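Local coordinates for putative type VI secretion protein (Escherichia coli, PDB 6SKI) that probably hydrolyses phospholipids as a type VI secretion effector (Tle1), a toxin loaded onto the VgrG spike for delivery, at residues L368-P373 and E477-I482; F191-F196 and R204-R209; K527-D530 and R534-W537. All coordinates share one frame; numbering follows the deposited sequence.

Contact 1. Residues L368-P373 and E477-I482; sequences LKHILP and EELYII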
loop_
_atom_site.group_PDB
_atom_site.type_symbol
_atom_site.label_atom_id
_atom_site.label_comp_id
_atom_site.label_asym_id
_atom_site.label_seq_id
_atom_site.Cartn_x
_atom_site.Cartn_y
_atom_site.Cartn_z
ATOM N N LEU A 368 -22.208 -12.200 -1.676
ATOM C CA LEU A 368 -22.936 -11.028 -1.216
ATOM C C LEU A 368 -24.019 -11.387 -0.208
ATOM O O LEU A 368 -24.944 -10.603 0.011
ATOM C CB LEU A 368 -23.542 -10.291 -2.408
ATOM C CG LEU A 368 -22.540 -9.786 -3.443
ATOM C CD1 LEU A 368 -23.248 -9.378 -4.721
ATOM C CD2 LEU A 368 -21.738 -8.628 -2.879
ATOM N N LYS A 369 -23.915 -12.567 0.407
ATOM C CA LYS A 369 -24.954 -13.041 1.314
ATOM C C LYS A 369 -25.161 -12.096 2.487
ATOM O O LYS A 369 -26.287 -11.948 2.973
ATOM C CB LYS A 369 -24.597 -14.435 1.822
ATOM C CG LYS A 369 -25.650 -15.064 2.709
ATOM C CD LYS A 369 -25.113 -16.308 3.389
ATOM C CE LYS A 369 -26.225 -17.072 4.082
ATOM N NZ LYS A 369 -27.150 -16.162 4.811
ATOM N N HIS A 370 -24.097 -11.450 2.954
ATOM C CA HIS A 370 -24.154 -10.626 4.149
ATOM C C HIS A 370 -24.115 -9.136 3.852
ATOM O O HIS A 370 -24.297 -8.335 4.771
ATOM C CB HIS A 370 -22.999 -10.995 5.083
ATOM C CG HIS A 370 -22.962 -12.448 5.441
ATOM N ND1 HIS A 370 -23.913 -13.040 6.243
ATOM C CD2 HIS A 370 -22.102 -13.432 5.089
ATOM C CE1 HIS A 370 -23.635 -14.324 6.379
ATOM N NE2 HIS A 370 -22.540 -14.587 5.689
ATOM N N ILE A 371 -23.898 -8.749 2.597
ATOM C CA ILE A 371 -23.851 -7.343 2.223
ATOM C C ILE A 371 -25.191 -6.855 1.687
ATOM O O ILE A 371 -25.547 -5.687 1.909
ATOM C CB ILE A 371 -22.739 -7.106 1.179
ATOM C CG1 ILE A 371 -21.367 -7.376 1.792
ATOM C CG2 ILE A 371 -22.779 -5.692 0.637
ATOM C CD1 ILE A 371 -20.439 -8.156 0.890
ATOM N N LEU A 372 -25.959 -7.717 1.037
ATOM C CA LEU A 372 -27.227 -7.370 0.415
ATOM C C LEU A 372 -28.342 -7.113 1.426
ATOM O O LEU A 372 -29.181 -6.238 1.182
ATOM C CB LEU A 372 -27.647 -8.474 -0.554
ATOM C CG LEU A 372 -26.736 -8.625 -1.770
ATOM C CD1 LEU A 372 -27.332 -9.606 -2.757
ATOM C CD2 LEU A 372 -26.471 -7.285 -2.427
ATOM N N PRO A 373 -28.421 -7.841 2.548
ATOM C CA PRO A 373 -29.491 -7.558 3.516
ATOM C C PRO A 373 -29.416 -6.180 4.147
ATOM O O PRO A 373 -30.349 -5.806 4.869
ATOM C CB PRO A 373 -29.292 -8.653 4.565
ATOM C CG PRO A 373 -28.764 -9.772 3.771
ATOM C CD PRO A 373 -27.741 -9.097 2.916
ATOM N N GLU A 477 -24.769 -15.000 12.023
ATOM C CA GLU A 477 -25.243 -13.797 12.701
ATOM C C GLU A 477 -24.118 -12.783 12.838
ATOM O O GLU A 477 -24.298 -11.585 12.573
ATOM C CB GLU A 477 -25.801 -14.150 14.080
ATOM C CG GLU A 477 -26.779 -15.316 14.106
ATOM C CD GLU A 477 -26.087 -16.669 14.105
ATOM O OE1 GLU A 477 -25.371 -16.976 13.129
ATOM O OE2 GLU A 477 -26.258 -17.425 15.085
ATOM N N GLU A 478 -22.942 -13.256 13.245
ATOM C CA GLU A 478 -21.778 -12.393 13.329
ATOM C C GLU A 478 -21.376 -11.885 11.957
ATOM O O GLU A 478 -20.976 -10.727 11.820
ATOM C CB GLU A 478 -20.628 -13.156 13.979
ATOM C CG GLU A 478 -20.869 -13.480 15.437
ATOM C CD GLU A 478 -19.753 -14.301 16.036
ATOM O OE1 GLU A 478 -19.058 -15.000 15.272
ATOM O OE2 GLU A 478 -19.573 -14.251 17.269
ATOM N N LEU A 479 -21.515 -12.715 10.925
ATOM C CA LEU A 479 -21.188 -12.280 9.577
ATOM C C LEU A 479 -22.191 -11.275 9.039
ATOM O O LEU A 479 -21.822 -10.429 8.228
ATOM C CB LEU A 479 -21.113 -13.485 8.642
ATOM C CG LEU A 479 -19.787 -14.238 8.652
ATOM C CD1 LEU A 479 -19.769 -15.291 7.565
ATOM C CD2 LEU A 479 -18.632 -13.273 8.485
ATOM N N TYR A 480 -23.430 -11.307 9.521
ATOM C CA TYR A 480 -24.421 -10.290 9.188
ATOM C C TYR A 480 -24.070 -8.957 9.841
ATOM O O TYR A 480 -24.031 -7.905 9.179
ATOM C CB TYR A 480 -25.795 -10.782 9.645
ATOM C CG TYR A 480 -26.961 -9.873 9.357
ATOM C CD1 TYR A 480 -27.564 -9.856 8.111
ATOM C CD2 TYR A 480 -27.479 -9.048 10.345
ATOM C CE1 TYR A 480 -28.637 -9.034 7.853
ATOM C CE2 TYR A 480 -28.551 -8.221 10.094
ATOM C CZ TYR A 480 -29.125 -8.218 8.845
ATOM O OH TYR A 480 -30.196 -7.396 8.585
ATOM N N ILE A 481 -23.780 -9.000 11.143
ATOM C CA ILE A 481 -23.362 -7.794 11.849
ATOM C C ILE A 481 -22.116 -7.202 11.202
ATOM O O ILE A 481 -21.970 -5.978 11.111
ATOM C CB ILE A 481 -23.136 -8.100 13.340
ATOM C CG1 ILE A 481 -24.414 -8.661 13.961
ATOM C CG2 ILE A 481 -22.686 -6.858 14.073
ATOM C CD1 ILE A 481 -24.186 -9.377 15.267
ATOM N N ILE A 482 -21.210 -8.055 10.727
ATOM C CA ILE A 482 -20.047 -7.551 10.006
ATOM C C ILE A 482 -20.456 -7.046 8.630
ATOM O O ILE A 482 -19.854 -6.102 8.105
ATOM C CB ILE A 482 -18.965 -8.640 9.910
ATOM C CG1 ILE A 482 -18.445 -8.999 11.299
ATOM C CG2 ILE A 482 -17.808 -8.181 9.045
ATOM C CD1 ILE A 482 -17.717 -10.315 11.343
#

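Contact 2. Residues F191-F196 and R204-R209; sequences FDVFGF and RHFANR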
loop_
_atom_site.group_PDB
_atom_site.type_symbol
_atom_site.label_atom_id
_atom_site.label_comp_id
_atom_site.label_asym_id
_atom_site.label_seq_id
_atom_site.Cartn_x
_atom_site.Cartn_y
_atom_site.Cartn_z
ATOM N N PHE A 191 14.097 -4.216 10.412
ATOM C CA PHE A 191 13.036 -3.576 9.649
ATOM C C PHE A 191 11.696 -4.180 10.031
ATOM O O PHE A 191 11.568 -5.404 10.120
ATOM C CB PHE A 191 13.257 -3.731 8.142
ATOM C CG PHE A 191 14.409 -2.934 7.610
ATOM C CD1 PHE A 191 14.337 -1.558 7.535
ATOM C CD2 PHE A 191 15.554 -3.564 7.165
ATOM C CE1 PHE A 191 15.388 -0.827 7.041
ATOM C CE2 PHE A 191 16.607 -2.833 6.670
ATOM C CZ PHE A 191 16.523 -1.463 6.609
ATOM N N ASP A 192 10.705 -3.324 10.260
ATOM C CA ASP A 192 9.305 -3.727 10.365
ATOM C C ASP A 192 8.595 -3.135 9.157
ATOM O O ASP A 192 8.307 -1.937 9.122
ATOM C CB ASP A 192 8.668 -3.253 11.662
ATOM C CG ASP A 192 9.250 -3.925 12.872
ATOM O OD1 ASP A 192 9.413 -5.159 12.837
ATOM O OD2 ASP A 192 9.524 -3.224 13.865
ATOM N N VAL A 193 8.312 -3.972 8.171
ATOM C CA VAL A 193 7.759 -3.520 6.904
ATOM C C VAL A 193 6.257 -3.750 6.917
ATOM O O VAL A 193 5.791 -4.866 7.177
ATOM C CB VAL A 193 8.425 -4.238 5.722
ATOM C CG1 VAL A 193 8.236 -3.439 4.455
ATOM C CG2 VAL A 193 9.899 -4.448 6.002
ATOM N N PHE A 194 5.500 -2.690 6.655
ATOM C CA PHE A 194 4.046 -2.729 6.627
ATOM C C PHE A 194 3.572 -2.173 5.297
ATOM O O PHE A 194 4.108 -1.170 4.819
ATOM C CB PHE A 194 3.447 -1.920 7.775
ATOM C CG PHE A 194 3.753 -2.475 9.129
ATOM C CD1 PHE A 194 4.905 -2.107 9.795
ATOM C CD2 PHE A 194 2.881 -3.347 9.744
ATOM C CE1 PHE A 194 5.185 -2.610 11.041
ATOM C CE2 PHE A 194 3.157 -3.851 10.989
ATOM C CZ PHE A 194 4.311 -3.482 11.639
ATOM N N GLY A 195 2.579 -2.821 4.696
ATOM C CA GLY A 195 2.057 -2.360 3.430
ATOM C C GLY A 195 0.562 -2.572 3.324
ATOM O O GLY A 195 -0.004 -3.473 3.944
ATOM N N PHE A 196 -0.074 -1.719 2.518
ATOM C CA PHE A 196 -1.447 -1.948 2.093
ATOM C C PHE A 196 -1.493 -2.006 0.575
ATOM O O PHE A 196 -1.514 -0.978 -0.106
ATOM C CB PHE A 196 -2.412 -0.878 2.603
ATOM C CG PHE A 196 -3.810 -1.043 2.085
ATOM C CD1 PHE A 196 -4.359 -2.306 1.935
ATOM C CD2 PHE A 196 -4.569 0.052 1.734
ATOM C CE1 PHE A 196 -5.632 -2.466 1.452
ATOM C CE2 PHE A 196 -5.846 -0.107 1.254
ATOM C CZ PHE A 196 -6.378 -1.365 1.116
ATOM N N ARG A 204 6.641 -6.553 0.260
ATOM C CA ARG A 204 7.246 -7.844 -0.015
ATOM C C ARG A 204 8.513 -7.663 -0.829
ATOM O O ARG A 204 9.565 -8.209 -0.475
ATOM C CB ARG A 204 6.240 -8.740 -0.728
ATOM C CG ARG A 204 5.055 -9.090 0.150
ATOM C CD ARG A 204 3.880 -9.593 -0.650
ATOM N NE ARG A 204 4.106 -10.917 -1.208
ATOM C CZ ARG A 204 3.145 -11.812 -1.391
ATOM N NH1 ARG A 204 1.900 -11.520 -1.054
ATOM N NH2 ARG A 204 3.427 -12.998 -1.903
ATOM N N HIS A 205 8.459 -6.806 -1.851
ATOM C CA HIS A 205 9.658 -6.539 -2.629
ATOM C C HIS A 205 10.766 -6.018 -1.733
ATOM O O HIS A 205 11.889 -6.533 -1.764
ATOM C CB HIS A 205 9.352 -5.549 -3.751
ATOM C CG HIS A 205 10.448 -5.428 -4.763
ATOM N ND1 HIS A 205 11.140 -4.258 -4.974
ATOM C CD2 HIS A 205 10.979 -6.336 -5.614
ATOM C CE1 HIS A 205 12.047 -4.447 -5.915
ATOM N NE2 HIS A 205 11.967 -5.699 -6.322
ATOM N N PHE A 206 10.442 -5.055 -0.867
ATOM C CA PHE A 206 11.455 -4.532 0.037
ATOM C C PHE A 206 12.045 -5.649 0.877
ATOM O O PHE A 206 13.271 -5.770 0.984
ATOM C CB PHE A 206 10.859 -3.441 0.923
ATOM C CG PHE A 206 11.848 -2.822 1.862
ATOM C CD1 PHE A 206 12.621 -1.750 1.466
ATOM C CD2 PHE A 206 12.005 -3.315 3.143
ATOM C CE1 PHE A 206 13.530 -1.186 2.330
ATOM C CE2 PHE A 206 12.910 -2.755 4.006
ATOM C CZ PHE A 206 13.673 -1.691 3.602
ATOM N N ALA A 207 11.190 -6.519 1.420
ATOM C CA ALA A 207 11.702 -7.593 2.257
ATOM C C ALA A 207 12.668 -8.460 1.471
ATOM O O ALA A 207 13.734 -8.830 1.977
ATOM C CB ALA A 207 10.550 -8.425 2.812
ATOM N N ASN A 208 12.349 -8.724 0.204
ATOM C CA ASN A 208 13.236 -9.549 -0.600
ATOM C C ASN A 208 14.559 -8.839 -0.835
ATOM O O ASN A 208 15.623 -9.463 -0.775
ATOM C CB ASN A 208 12.561 -9.915 -1.916
ATOM C CG ASN A 208 11.574 -11.048 -1.760
ATOM O OD1 ASN A 208 10.424 -10.945 -2.173
ATOM N ND2 ASN A 208 12.019 -12.138 -1.153
ATOM N N ARG A 209 14.514 -7.525 -1.055
ATOM C CA ARG A 209 15.750 -6.768 -1.194
ATOM C C ARG A 209 16.572 -6.837 0.083
ATOM O O ARG A 209 17.805 -6.801 0.039
ATOM C CB ARG A 209 15.441 -5.321 -1.564
ATOM C CG ARG A 209 14.765 -5.176 -2.906
ATOM C CD ARG A 209 14.516 -3.728 -3.252
ATOM N NE ARG A 209 15.762 -2.996 -3.439
ATOM C CZ ARG A 209 15.869 -1.881 -4.154
ATOM N NH1 ARG A 209 14.806 -1.371 -4.751
ATOM N NH2 ARG A 209 17.042 -1.279 -4.270
#

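Contact 3. Residues K527-D530 and R534-W537; sequences KPND and RSVW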
loop_
_atom_site.group_PDB
_atom_site.type_symbol
_atom_site.label_atom_id
_atom_site.label_comp_id
_atom_site.label_asym_id
_atom_site.label_seq_id
_atom_site.Cartn_x
_atom_site.Cartn_y
_atom_site.Cartn_z
ATOM N N LYS A 527 -15.091 -3.541 -11.822
ATOM C CA LYS A 527 -15.910 -4.635 -12.311
ATOM C C LYS A 527 -15.542 -5.922 -11.583
ATOM O O LYS A 527 -14.360 -6.195 -11.364
ATOM C CB LYS A 527 -15.716 -4.807 -13.814
ATOM C CG LYS A 527 -15.772 -6.230 -14.313
ATOM C CD LYS A 527 -14.974 -6.381 -15.585
ATOM C CE LYS A 527 -14.505 -7.805 -15.772
ATOM N NZ LYS A 527 -13.412 -7.877 -16.776
ATOM N N PRO A 528 -16.536 -6.707 -11.182
ATOM C CA PRO A 528 -16.246 -7.932 -10.438
ATOM C C PRO A 528 -15.518 -8.948 -11.298
ATOM O O PRO A 528 -15.664 -8.985 -12.520
ATOM C CB PRO A 528 -17.639 -8.432 -10.044
ATOM C CG PRO A 528 -18.514 -7.880 -11.114
ATOM C CD PRO A 528 -17.985 -6.495 -11.303
ATOM N N ASN A 529 -14.725 -9.783 -10.641
ATOM C CA ASN A 529 -14.126 -10.910 -11.327
ATOM C C ASN A 529 -15.225 -11.887 -11.730
ATOM O O ASN A 529 -16.293 -11.941 -11.116
ATOM C CB ASN A 529 -13.094 -11.585 -10.425
ATOM C CG ASN A 529 -12.090 -12.408 -11.196
ATOM O OD1 ASN A 529 -11.451 -11.920 -12.124
ATOM N ND2 ASN A 529 -11.937 -13.665 -10.807
ATOM N N ASP A 530 -14.965 -12.650 -12.787
ATOM C CA ASP A 530 -16.005 -13.506 -13.340
ATOM C C ASP A 530 -16.464 -14.528 -12.308
ATOM O O ASP A 530 -15.649 -15.139 -11.612
ATOM C CB ASP A 530 -15.505 -14.213 -14.598
ATOM C CG ASP A 530 -16.588 -14.357 -15.650
ATOM O OD1 ASP A 530 -16.650 -13.506 -16.561
ATOM O OD2 ASP A 530 -17.383 -15.317 -15.564
ATOM N N ARG A 534 -12.766 -13.904 -6.436
ATOM C CA ARG A 534 -11.527 -13.163 -6.594
ATOM C C ARG A 534 -10.415 -14.070 -7.108
ATOM O O ARG A 534 -10.342 -15.255 -6.778
ATOM C CB ARG A 534 -11.118 -12.539 -5.264
ATOM C CG ARG A 534 -10.023 -11.508 -5.358
ATOM C CD ARG A 534 -9.372 -11.321 -4.011
ATOM N NE ARG A 534 -8.664 -10.053 -3.916
ATOM C CZ ARG A 534 -8.221 -9.537 -2.778
ATOM N NH1 ARG A 534 -8.418 -10.186 -1.642
ATOM N NH2 ARG A 534 -7.582 -8.378 -2.776
ATOM N N SER A 535 -9.538 -13.492 -7.924
ATOM C CA SER A 535 -8.388 -14.213 -8.449
ATOM C C SER A 535 -7.271 -14.193 -7.416
ATOM O O SER A 535 -6.841 -13.121 -6.979
ATOM C CB SER A 535 -7.918 -13.590 -9.760
ATOM O OG SER A 535 -8.508 -14.234 -10.872
ATOM N N VAL A 536 -6.807 -15.371 -7.019
ATOM C CA VAL A 536 -5.750 -15.511 -6.029
ATOM C C VAL A 536 -4.534 -16.132 -6.699
ATOM O O VAL A 536 -4.649 -17.151 -7.390
ATOM C CB VAL A 536 -6.210 -16.353 -4.828
ATOM C CG1 VAL A 536 -5.196 -16.271 -3.716
ATOM C CG2 VAL A 536 -7.558 -15.874 -4.345
ATOM N N TRP A 537 -3.377 -15.513 -6.499
ATOM C CA TRP A 537 -2.093 -16.021 -6.959
ATOM C C TRP A 537 -1.324 -16.464 -5.724
ATOM O O TRP A 537 -0.936 -15.633 -4.899
ATOM C CB TRP A 537 -1.320 -14.953 -7.728
ATOM C CG TRP A 537 -2.149 -14.154 -8.688
ATOM C CD1 TRP A 537 -2.259 -12.795 -8.733
ATOM C CD2 TRP A 537 -2.971 -14.657 -9.749
ATOM N NE1 TRP A 537 -3.102 -12.421 -9.748
ATOM C CE2 TRP A 537 -3.552 -13.545 -10.388
ATOM C CE3 TRP A 537 -3.274 -15.938 -10.219
ATOM C CZ2 TRP A 537 -4.419 -13.675 -11.468
ATOM C CZ3 TRP A 537 -4.134 -16.064 -11.291
ATOM C CH2 TRP A 537 -4.696 -14.940 -11.904
#

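Contact 1. Residues L368-P373 and E477-I482
His370 and Leu479 meet because each places its CG beside its own backbone N and opposite the carbonyl carbon (chi1 -56° for the histidine), which lays the imidazole flat against the flank of helix 476-483. Tyr480, the next residue on that helix, takes the other course: CG lies anti to the backbone N (chi1 -179°), and the phenol ring reaches across to Pro373. The main touch is a CH-pi contact, with Leu479 CB 3.5 Å from the centroid of the His370 ring and 10° off the ring normal, so the methylene sits almost squarely over the middle of the face. Farther along the same leucine side chain, the methyl CD1 comes to 3.4 Å from His370 NE2. The opposite face of the imidazole lies against the aliphatic chain of its neighbour Lys369, whose CG stands over the ring centre, so that the ring is held between two alkyl groups. His370 CB also rests against the helix backbone, 3.4 Å from Leu479 O. At the other end, Pro373 CB meets Tyr480 CE1 at 3.4 Å, arriving at the edge of the phenol ring near its plane rather than over a face; the ring of His374 meets the same tyrosine. The contact joins the loop between helix 350-362 and strand 376-386 to a short helix about a hundred residues later in the sequence, at the surface, its centre about 24 Å from the centre of the chain. Ile482 of the short helix also packs on Pro307 and on Leu454 of helix 452-466. No hydrogen bond crosses between the two segments, so their association rests on CH-pi and apolar packing, of Leu479 on His370 and of Pro373 on Tyr480.

Contact 2. Residues F191-F196 and R204-R209
The segment 191-195, which carries Phe191 and Val193, is extended as part of strand 184-195, while 204-209, which carries their partner Phe206, is regular helix, with Asn208 N bonded to Arg204 O at 2.9 Å. The backbones stay apart, the closest CA atoms being those of Val193 and Ala207 at 7.3 Å, and side chains fill the interval. Phe191 and Val193 both direct their CB atoms toward helix 198-211, and Phe206 points back at them. Phe206 has CG anti to its own N (chi1 -178°), which carries the ring from the helix to the strand. There it makes a T-shaped pair with Phe191: the Phe206 edge is turned to the Phe191 face, centroids 5.1 Å apart and planes at 86°. The edge is led by CE2 and CZ, with CE2 3.9 Å from Phe191 CG and CZ 3.9 Å from Phe191 CE1. Strand 184-195 runs parallel to strands 22-43 and 237-243, and the chain passes from it through a short turn into helix 198-211. This strand-turn-helix connection, with Ser197 in the turn, is consistent with the nucleophile elbow of an alpha/beta-hydrolase, the clan to which the catalytic domain belongs; Ser197 probably forms a triad with His310 and Asp245. Val193 meets the Phe206 ring at a slant. Its CG2, beside the backbone N, lies 3.7 Å from Phe206 CD2, and CG1 also reaches CD2, at 4.0 Å, so both branches of the valine share one ring carbon. Ile168 of helix 156-178 touches both phenylalanines, and Val238 of the adjoining strand 237-243 packs on Phe191 and Val193, enclosing this apolar cluster between sheet and helices.

Contact 3. Residues K527-D530 and R534-W537
Asn529 and Ser535 bring the polar part of this contact together across a short loop of the chain. Asn529 ND2 lies 3.5 Å from Ser535 OG, and the amide oxygen OD1 is a little farther from the same hydroxyl, at 3.9 Å. The asparagine CG is anti to its backbone N (chi1 -159°), which extends the amide across the loop toward 534-537. Its clear hydrogen bond lies inside the loop, from ND2 to Ile533 O, and this fixes the amide against the backbone just ahead of Arg534. Van der Waals contact is slight: ND2 comes to 4.0 Å from Arg534 C, and about 99 Å² is buried in all. Charged groups act beyond the two segments. Arg534 has its CB turned away from 527-530, and its guanidinium forms a salt bridge through NH2 with Asp245, probably the acid of the catalytic triad, while NE bonds to Phe292 O. Backbone bonds link Asn529 to Tyr288 before the loop, and after it Ser535 and Trp537 to Leu294, where strand 536-538 pairs in parallel with strand 294-296.

Contact 2 is the buried one, its centre about 14 Å from that of the chain, whereas contacts 1 and 3 lie at the surface. No helix or strand is common to any two of them, and none touches another: the nearest atoms of contacts 2 and 3 are about 6 Å apart. Chemistry follows place. In the core, three apolar side chains meet between sheet and helix; at the surface, contact 1 packs mixed rings and alkyl groups between a loop and a helix, and contact 3 has a polar amide close to a hydroxyl across a short loop. Contacts 2 and 3 both border the probable catalytic triad, one through the turn holding Ser197, the other through Arg534 and Asp245.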